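Local coordinates for NOL1/NOP2/sun family protein (Enterococcus faecium, PDB 3M4X) that probably transfers a methyl group to ribosomal RNA, as an RsmF-type rRNA methyltransferase of the NOL1/NOP2/sun family, at residues K38-N43 with E69-T74; K227-Y232 with K299-G304. All coordinates share one frame; numbering follows the deposited sequence.

Contact 1 (K38-N43 with E69-T74); sequences KGFRWN and EGFLGT
Phe71 lays its CB over one face of the Phe40 ring, a CH-pi contact with Phe71 CB 4.0 Å from the ring centroid. Its own ring leans on to Trp42, where Phe71 CE1 comes within 3.4 Å of Trp42 CD1, and the three aromatic side chains form one cluster. Trp42 has its indole swung between its backbone N and carbonyl carbon (chi1 61°), which turns one face of the five-membered ring to Glu69; the CB of Glu69 sits 3.8 Å from the centroid of that ring. The backbones form an antiparallel ladder. Phe40 and Phe71 are its hydrogen-bonded pair, with Phe71 N 2.9 Å from Phe40 O, and Trp42 N extends it to Glu69 O. At the other end Gly73 N reaches Lys38 O from above the carbonyl plane, as the chain leaves the strand. On the face of Arg41, one water accepts from Arg41 NH1 and donates to both Trp42 O and Glu69 OE1, while Arg41 NE is held by Gln90. Helix 49-56 packs on Phe71 and Trp42 through Leu50 and Val53, and His57 stacks on Phe40. Strand 39-41 lies between strands 70-72 and 88-89, apolar on its Phe40 side; on the Arg41 side Arg41 NH1 and Glu69 OE1 stay 4.8 Å apart, and their attraction is probably felt through the water.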
ATOM      1  N   LYS A  38       2.493   6.251 -16.751  1.00 55.31           N
ATOM      2  CA  LYS A  38       1.439   5.516 -16.070  1.00 49.94           C
ATOM      3  C   LYS A  38       1.825   4.047 -15.920  1.00 46.12           C
ATOM      4  O   LYS A  38       2.440   3.460 -16.819  1.00 41.28           O
ATOM      5  CB  LYS A  38       0.122   5.680 -16.826  1.00 52.68           C
ATOM      6  CG  LYS A  38      -0.279   7.144 -17.006  1.00 62.11           C
ATOM      7  CD  LYS A  38      -1.379   7.347 -18.062  1.00 70.23           C
ATOM      8  CE  LYS A  38      -0.807   7.468 -19.477  1.00 77.59           C
ATOM      9  NZ  LYS A  38      -1.862   7.581 -20.544  1.00 78.34           N
ATOM     10  N   GLY A  39       1.477   3.461 -14.774  1.00 40.11           N
ATOM     11  CA  GLY A  39       1.856   2.088 -14.483  1.00 32.98           C
ATOM     12  C   GLY A  39       0.930   1.407 -13.500  1.00 35.45           C
ATOM     13  O   GLY A  39       0.058   2.033 -12.904  1.00 38.91           O
ATOM     14  N   PHE A  40       1.130   0.109 -13.329  1.00 34.73           N
ATOM     15  CA  PHE A  40       0.387  -0.660 -12.348  1.00 33.87           C
ATOM     16  C   PHE A  40       1.194  -1.890 -12.025  1.00 32.30           C
ATOM     17  O   PHE A  40       2.169  -2.177 -12.700  1.00 34.35           O
ATOM     18  CB  PHE A  40      -1.001  -1.055 -12.878  1.00 36.87           C
ATOM     19  CG  PHE A  40      -0.968  -1.988 -14.062  1.00 31.39           C
ATOM     20  CD1 PHE A  40      -1.130  -3.350 -13.890  1.00 32.25           C
ATOM     21  CD2 PHE A  40      -0.797  -1.494 -15.352  1.00 37.05           C
ATOM     22  CE1 PHE A  40      -1.120  -4.213 -14.984  1.00 33.61           C
ATOM     23  CE2 PHE A  40      -0.777  -2.348 -16.455  1.00 36.18           C
ATOM     24  CZ  PHE A  40      -0.938  -3.706 -16.269  1.00 37.53           C
ATOM     25  N   ARG A  41       0.789  -2.602 -10.980  1.00 31.99           N
ATOM     26  CA  ARG A  41       1.448  -3.835 -10.563  1.00 34.81           C
ATOM     27  C   ARG A  41       0.474  -5.004 -10.480  1.00 32.45           C
ATOM     28  O   ARG A  41      -0.703  -4.835 -10.153  1.00 26.96           O
ATOM     29  CB  ARG A  41       2.108  -3.663  -9.190  1.00 39.00           C
ATOM     30  CG  ARG A  41       3.415  -2.893  -9.189  1.00 38.86           C
ATOM     31  CD  ARG A  41       3.957  -2.773  -7.766  1.00 39.21           C
ATOM     32  NE  ARG A  41       3.188  -1.787  -7.032  1.00 40.53           N
ATOM     33  CZ  ARG A  41       2.314  -2.059  -6.069  1.00 32.94           C
ATOM     34  NH1 ARG A  41       2.099  -3.296  -5.664  1.00 27.94           N
ATOM     35  NH2 ARG A  41       1.663  -1.066  -5.496  1.00 28.07           N
ATOM     36  N   TRP A  42       0.984  -6.192 -10.784  1.00 31.22           N
ATOM     37  CA  TRP A  42       0.264  -7.411 -10.500  1.00 32.38           C
ATOM     38  C   TRP A  42       0.536  -7.841  -9.055  1.00 33.78           C
ATOM     39  O   TRP A  42       1.396  -7.271  -8.365  1.00 33.20           O
ATOM     40  CB  TRP A  42       0.600  -8.522 -11.521  1.00 25.45           C
ATOM     41  CG  TRP A  42       2.039  -8.941 -11.566  1.00 27.70           C
ATOM     42  CD1 TRP A  42       3.043  -8.366 -12.303  1.00 31.95           C
ATOM     43  CD2 TRP A  42       2.636 -10.034 -10.863  1.00 31.23           C
ATOM     44  NE1 TRP A  42       4.224  -9.041 -12.100  1.00 32.60           N
ATOM     45  CE2 TRP A  42       4.003 -10.062 -11.213  1.00 32.50           C
ATOM     46  CE3 TRP A  42       2.143 -11.003  -9.976  1.00 26.21           C
ATOM     47  CZ2 TRP A  42       4.884 -11.013 -10.709  1.00 35.59           C
ATOM     48  CZ3 TRP A  42       3.019 -11.945  -9.476  1.00 29.81           C
ATOM     49  CH2 TRP A  42       4.375 -11.948  -9.843  1.00 33.69           C
ATOM     50  N   ASN A  43      -0.207  -8.847  -8.607  1.00 28.31           N
ATOM     51  CA  ASN A  43      -0.297  -9.178  -7.199  1.00 25.02           C
ATOM     52  C   ASN A  43       0.095 -10.632  -6.916  1.00 28.86           C
ATOM     53  O   ASN A  43      -0.670 -11.552  -7.205  1.00 32.34           O
ATOM     54  CB  ASN A  43      -1.722  -8.888  -6.706  1.00 27.11           C
ATOM     55  CG  ASN A  43      -1.843  -8.986  -5.204  1.00 23.90           C
ATOM     56  OD1 ASN A  43      -0.916  -9.422  -4.541  1.00 26.41           O
ATOM     57  ND2 ASN A  43      -2.987  -8.590  -4.663  1.00 22.54           N
ATOM     58  N   GLU A  69       7.241  -6.341 -10.276  1.00 31.88           N
ATOM     59  CA  GLU A  69       5.850  -6.725 -10.530  1.00 33.96           C
ATOM     60  C   GLU A  69       5.094  -5.621 -11.262  1.00 32.82           C
ATOM     61  O   GLU A  69       3.866  -5.622 -11.321  1.00 34.07           O
ATOM     62  CB  GLU A  69       5.175  -7.059  -9.196  1.00 33.76           C
ATOM     63  CG  GLU A  69       5.992  -8.066  -8.367  1.00 38.62           C
ATOM     64  CD  GLU A  69       5.884  -7.854  -6.861  1.00 47.72           C
ATOM     65  OE1 GLU A  69       5.325  -6.822  -6.420  1.00 46.42           O
ATOM     66  OE2 GLU A  69       6.369  -8.729  -6.113  1.00 52.99           O
ATOM     67  N   GLY A  70       5.850  -4.674 -11.805  1.00 31.90           N
ATOM     68  CA  GLY A  70       5.280  -3.513 -12.458  1.00 32.29           C
ATOM     69  C   GLY A  70       5.238  -3.620 -13.977  1.00 34.88           C
ATOM     70  O   GLY A  70       6.083  -4.257 -14.611  1.00 33.09           O
ATOM     71  N   PHE A  71       4.232  -2.969 -14.544  1.00 37.37           N
ATOM     72  CA  PHE A  71       4.013  -2.883 -15.975  1.00 36.65           C
ATOM     73  C   PHE A  71       3.730  -1.427 -16.311  1.00 32.39           C
ATOM     74  O   PHE A  71       3.142  -0.701 -15.508  1.00 29.07           O
ATOM     75  CB  PHE A  71       2.780  -3.701 -16.377  1.00 35.98           C
ATOM     76  CG  PHE A  71       2.986  -5.185 -16.336  1.00 38.45           C
ATOM     77  CD1 PHE A  71       2.211  -5.979 -15.506  1.00 33.77           C
ATOM     78  CD2 PHE A  71       3.944  -5.788 -17.134  1.00 40.29           C
ATOM     79  CE1 PHE A  71       2.389  -7.350 -15.472  1.00 37.68           C
ATOM     80  CE2 PHE A  71       4.131  -7.159 -17.106  1.00 41.76           C
ATOM     81  CZ  PHE A  71       3.350  -7.946 -16.273  1.00 38.90           C
ATOM     82  N   LEU A  72       4.110  -1.005 -17.508  1.00 38.56           N
ATOM     83  CA  LEU A  72       3.712   0.311 -17.982  1.00 41.73           C
ATOM     84  C   LEU A  72       2.307   0.222 -18.556  1.00 47.56           C
ATOM     85  O   LEU A  72       2.010  -0.648 -19.383  1.00 43.40           O
ATOM     86  CB  LEU A  72       4.678   0.824 -19.047  1.00 38.92           C
ATOM     87  CG  LEU A  72       6.092   1.084 -18.531  1.00 47.16           C
ATOM     88  CD1 LEU A  72       6.922   1.769 -19.620  1.00 48.07           C
ATOM     89  CD2 LEU A  72       6.060   1.926 -17.261  1.00 38.73           C
ATOM     90  N   GLY A  73       1.436   1.117 -18.117  1.00 47.02           N
ATOM     91  CA  GLY A  73       0.101   1.162 -18.670  1.00 44.51           C
ATOM     92  C   GLY A  73      -0.944   1.612 -17.676  1.00 43.96           C
ATOM     93  O   GLY A  73      -0.622   2.078 -16.594  1.00 44.62           O
ATOM     94  N   THR A  74      -2.202   1.467 -18.065  1.00 46.41           N
ATOM     95  CA  THR A  74      -3.325   1.935 -17.277  1.00 50.87           C
ATOM     96  C   THR A  74      -4.236   0.763 -16.913  1.00 54.52           C
ATOM     97  O   THR A  74      -4.195  -0.289 -17.554  1.00 55.17           O
ATOM     98  CB  THR A  74      -4.142   2.970 -18.068  1.00 53.90           C
ATOM     99  OG1 THR A  74      -4.663   2.359 -19.259  1.00 55.70           O
ATOM    100  CG2 THR A  74      -3.266   4.137 -18.463  1.00 60.28           C
TER
HETATM  101  O   HOH W   1       2.843  -5.851  -6.504  1.00 39.14           O

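Contact 2 (K227-Y232 with K299-G304); sequences KGQLIY and KLTFHG
Leu230 and Leu300 face each other as the hydrogen-bonded pair at the heart of this antiparallel contact, exchanging two backbone bonds: Leu300 N lies 2.7 Å from Leu230 O, and Leu230 N lies 2.8 Å from Leu300 O. This ladder is the tight part. The leucine side chains meet more lightly on one face of the sheet, Leu230 CD2 being 4.2 Å from Leu300 CD1, and that face is buried chiefly by helices: Leu249 of helix 243-252 touches both leucines, while Leu217 of helix 205-222 packs on Leu230 and Ile221 on Phe302. The face of Gln229, Thr301 and Lys299 is more polar, though Ile231 shares it. There the Gln229 chain bends at chi2 (-143°), bringing its amide to Thr301, and Gln229 NE2 donates to Thr301 OG1 at 2.8 Å, the hydroxyl oxygen lying close to the amide plane and bonding also to Glu258 on the adjoining strand 255-258. Lys299 runs beside Ile231, pointing the same way, with Lys299 CG 4.1 Å from Ile231 CG1, and its CD passes near Gln229 OE1. Toward the exposed end the contact thins. Phe302 N still makes an almost straight bond to Gly228 O (179° at the hydrogen), but the last link, from Lys227 N to Phe302 O, is bent to 132° where the chain turns a corner. Beyond it Lys227 CG only grazes the ring of His303, whose NE2 is bonded to Thr256. The ladder joins strand 295-302 antiparallel to strand 228-234, in keeping with the Rossmann-like methyltransferase sheet. Backbone bonds supply most of the polar links between these two strands, while the Gln229 amide adds a side-chain tie that could help fix the rotation of the Thr301 hydroxyl.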
ATOM      1  N   LYS A 227      18.688  -1.514  14.891  1.00 33.15           N
ATOM      2  CA  LYS A 227      19.029  -2.009  13.549  1.00 32.42           C
ATOM      3  C   LYS A 227      17.810  -2.058  12.618  1.00 38.00           C
ATOM      4  O   LYS A 227      17.859  -2.633  11.532  1.00 38.93           O
ATOM      5  CB  LYS A 227      19.769  -3.357  13.600  1.00 37.81           C
ATOM      6  CG  LYS A 227      21.239  -3.233  14.046  1.00 45.22           C
ATOM      7  CD  LYS A 227      21.919  -4.590  14.252  1.00 48.33           C
ATOM      8  CE  LYS A 227      22.517  -4.702  15.679  1.00 83.22           C
ATOM      9  NZ  LYS A 227      23.444  -5.869  15.905  1.00 78.82           N
ATOM     10  N   GLY A 228      16.719  -1.440  13.054  1.00 37.32           N
ATOM     11  CA  GLY A 228      15.554  -1.275  12.212  1.00 32.21           C
ATOM     12  C   GLY A 228      15.905  -0.354  11.059  1.00 36.79           C
ATOM     13  O   GLY A 228      16.865   0.423  11.122  1.00 31.43           O
ATOM     14  N   GLN A 229      15.122  -0.433   9.993  1.00 35.01           N
ATOM     15  CA  GLN A 229      15.426   0.351   8.812  1.00 34.35           C
ATOM     16  C   GLN A 229      14.363   1.379   8.541  1.00 31.54           C
ATOM     17  O   GLN A 229      13.169   1.144   8.742  1.00 33.11           O
ATOM     18  CB  GLN A 229      15.663  -0.553   7.602  1.00 37.17           C
ATOM     19  CG  GLN A 229      16.797  -1.537   7.850  1.00 42.50           C
ATOM     20  CD  GLN A 229      17.630  -1.779   6.613  1.00 51.07           C
ATOM     21  OE1 GLN A 229      17.216  -2.495   5.698  1.00 43.64           O
ATOM     22  NE2 GLN A 229      18.811  -1.175   6.572  1.00 56.88           N
ATOM     23  N   LEU A 230      14.831   2.537   8.107  1.00 29.43           N
ATOM     24  CA  LEU A 230      13.981   3.658   7.770  1.00 30.14           C
ATOM     25  C   LEU A 230      14.145   3.974   6.303  1.00 33.38           C
ATOM     26  O   LEU A 230      15.260   4.196   5.819  1.00 33.21           O
ATOM     27  CB  LEU A 230      14.405   4.880   8.569  1.00 34.30           C
ATOM     28  CG  LEU A 230      13.796   6.194   8.104  1.00 32.86           C
ATOM     29  CD1 LEU A 230      12.311   6.184   8.373  1.00 35.19           C
ATOM     30  CD2 LEU A 230      14.463   7.314   8.840  1.00 37.29           C
ATOM     31  N   ILE A 231      13.029   3.982   5.592  1.00 33.53           N
ATOM     32  CA  ILE A 231      13.020   4.415   4.215  1.00 32.19           C
ATOM     33  C   ILE A 231      12.279   5.756   4.134  1.00 35.31           C
ATOM     34  O   ILE A 231      11.111   5.851   4.528  1.00 37.26           O
ATOM     35  CB  ILE A 231      12.372   3.369   3.283  1.00 30.76           C
ATOM     36  CG1 ILE A 231      13.256   2.119   3.142  1.00 32.02           C
ATOM     37  CG2 ILE A 231      12.132   3.972   1.900  1.00 32.47           C
ATOM     38  CD1 ILE A 231      13.125   1.100   4.269  1.00 30.60           C
ATOM     39  N   TYR A 232      12.973   6.787   3.650  1.00 26.46           N
ATOM     40  CA  TYR A 232      12.396   8.126   3.489  1.00 26.93           C
ATOM     41  C   TYR A 232      12.248   8.493   2.024  1.00 29.75           C
ATOM     42  O   TYR A 232      13.156   8.278   1.219  1.00 32.23           O
ATOM     43  CB  TYR A 232      13.279   9.177   4.158  1.00 33.55           C
ATOM     44  CG  TYR A 232      12.840  10.616   3.935  1.00 30.52           C
ATOM     45  CD1 TYR A 232      11.757  11.138   4.620  1.00 29.48           C
ATOM     46  CD2 TYR A 232      13.523  11.454   3.052  1.00 31.45           C
ATOM     47  CE1 TYR A 232      11.358  12.446   4.445  1.00 29.94           C
ATOM     48  CE2 TYR A 232      13.131  12.781   2.860  1.00 32.53           C
ATOM     49  CZ  TYR A 232      12.048  13.273   3.571  1.00 37.06           C
ATOM     50  OH  TYR A 232      11.626  14.585   3.413  1.00 33.92           O
ATOM     51  N   LYS A 299      17.470   5.047   2.129  1.00 33.93           N
ATOM     52  CA  LYS A 299      17.329   3.974   3.118  1.00 33.72           C
ATOM     53  C   LYS A 299      18.390   4.121   4.207  1.00 33.96           C
ATOM     54  O   LYS A 299      19.567   4.264   3.908  1.00 36.46           O
ATOM     55  CB  LYS A 299      17.446   2.593   2.469  1.00 36.46           C
ATOM     56  CG  LYS A 299      17.306   1.445   3.456  1.00 43.89           C
ATOM     57  CD  LYS A 299      17.166   0.090   2.750  1.00 45.30           C
ATOM     58  CE  LYS A 299      18.443  -0.265   2.015  1.00 44.55           C
ATOM     59  NZ  LYS A 299      18.478  -1.670   1.527  1.00 41.71           N
ATOM     60  N   LEU A 300      17.970   4.078   5.466  1.00 34.23           N
ATOM     61  CA  LEU A 300      18.893   4.227   6.589  1.00 37.44           C
ATOM     62  C   LEU A 300      18.707   3.122   7.606  1.00 38.58           C
ATOM     63  O   LEU A 300      17.623   2.560   7.723  1.00 33.66           O
ATOM     64  CB  LEU A 300      18.682   5.582   7.282  1.00 33.06           C
ATOM     65  CG  LEU A 300      18.875   6.774   6.339  1.00 36.99           C
ATOM     66  CD1 LEU A 300      17.520   7.350   5.909  1.00 33.12           C
ATOM     67  CD2 LEU A 300      19.752   7.842   6.998  1.00 35.32           C
ATOM     68  N   THR A 301      19.772   2.826   8.346  1.00 35.97           N
ATOM     69  CA  THR A 301      19.700   1.920   9.467  1.00 32.48           C
ATOM     70  C   THR A 301      19.820   2.700  10.775  1.00 38.14           C
ATOM     71  O   THR A 301      20.689   3.561  10.927  1.00 33.18           O
ATOM     72  CB  THR A 301      20.820   0.880   9.411  1.00 33.18           C
ATOM     73  OG1 THR A 301      20.679   0.067   8.243  1.00 26.89           O
ATOM     74  CG2 THR A 301      20.769  -0.011  10.628  1.00 33.09           C
ATOM     75  N   PHE A 302      18.938   2.401  11.720  1.00 34.43           N
ATOM     76  CA  PHE A 302      18.981   3.018  13.041  1.00 34.72           C
ATOM     77  C   PHE A 302      19.763   2.130  14.014  1.00 37.21           C
ATOM     78  O   PHE A 302      19.506   0.932  14.100  1.00 30.87           O
ATOM     79  CB  PHE A 302      17.547   3.228  13.538  1.00 33.33           C
ATOM     80  CG  PHE A 302      17.442   3.673  14.960  1.00 35.55           C
ATOM     81  CD1 PHE A 302      17.803   4.961  15.328  1.00 36.61           C
ATOM     82  CD2 PHE A 302      16.963   2.803  15.935  1.00 37.71           C
ATOM     83  CE1 PHE A 302      17.683   5.384  16.640  1.00 34.02           C
ATOM     84  CE2 PHE A 302      16.859   3.212  17.243  1.00 38.97           C
ATOM     85  CZ  PHE A 302      17.217   4.509  17.597  1.00 39.60           C
ATOM     86  N   HIS A 303      20.714   2.714  14.746  1.00 30.20           N
ATOM     87  CA  HIS A 303      21.570   1.932  15.640  1.00 29.07           C
ATOM     88  C   HIS A 303      21.367   2.231  17.117  1.00 31.33           C
ATOM     89  O   HIS A 303      22.071   1.691  17.979  1.00 30.89           O
ATOM     90  CB  HIS A 303      23.039   2.109  15.251  1.00 30.05           C
ATOM     91  CG  HIS A 303      23.324   1.694  13.841  1.00 32.05           C
ATOM     92  ND1 HIS A 303      23.649   0.399  13.501  1.00 37.01           N
ATOM     93  CD2 HIS A 303      23.285   2.392  12.682  1.00 32.11           C
ATOM     94  CE1 HIS A 303      23.820   0.319  12.192  1.00 40.65           C
ATOM     95  NE2 HIS A 303      23.604   1.515  11.673  1.00 42.58           N
ATOM     96  N   GLY A 304      20.403   3.087  17.415  1.00 32.09           N
ATOM     97  CA  GLY A 304      20.108   3.406  18.798  1.00 32.64           C
ATOM     98  C   GLY A 304      19.257   2.319  19.425  1.00 36.11           C
ATOM     99  O   GLY A 304      19.055   1.245  18.839  1.00 37.01           O
TER

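Both contacts pair antiparallel strands, but in different parts of the fold. Contact 1 belongs to a small three-stranded sheet of the N-terminal region and is partly buried; contact 2 lies within the large mixed sheet of the methyltransferase region and is mostly buried. They share no strand, their centres are 28 Å apart, and their nearest atoms stay about 14 Å from each other. Contact between aromatic rings across the strands, and a bridging water, distinguish contact 1, where strand 70-72 is an outermost strand of its sheet. In contact 2, aliphatic side chains packed against helices 205-222 and 243-252 stand against a face carrying a direct amide-to-hydroxyl bond, and strand 295-302 is flanked by further strands.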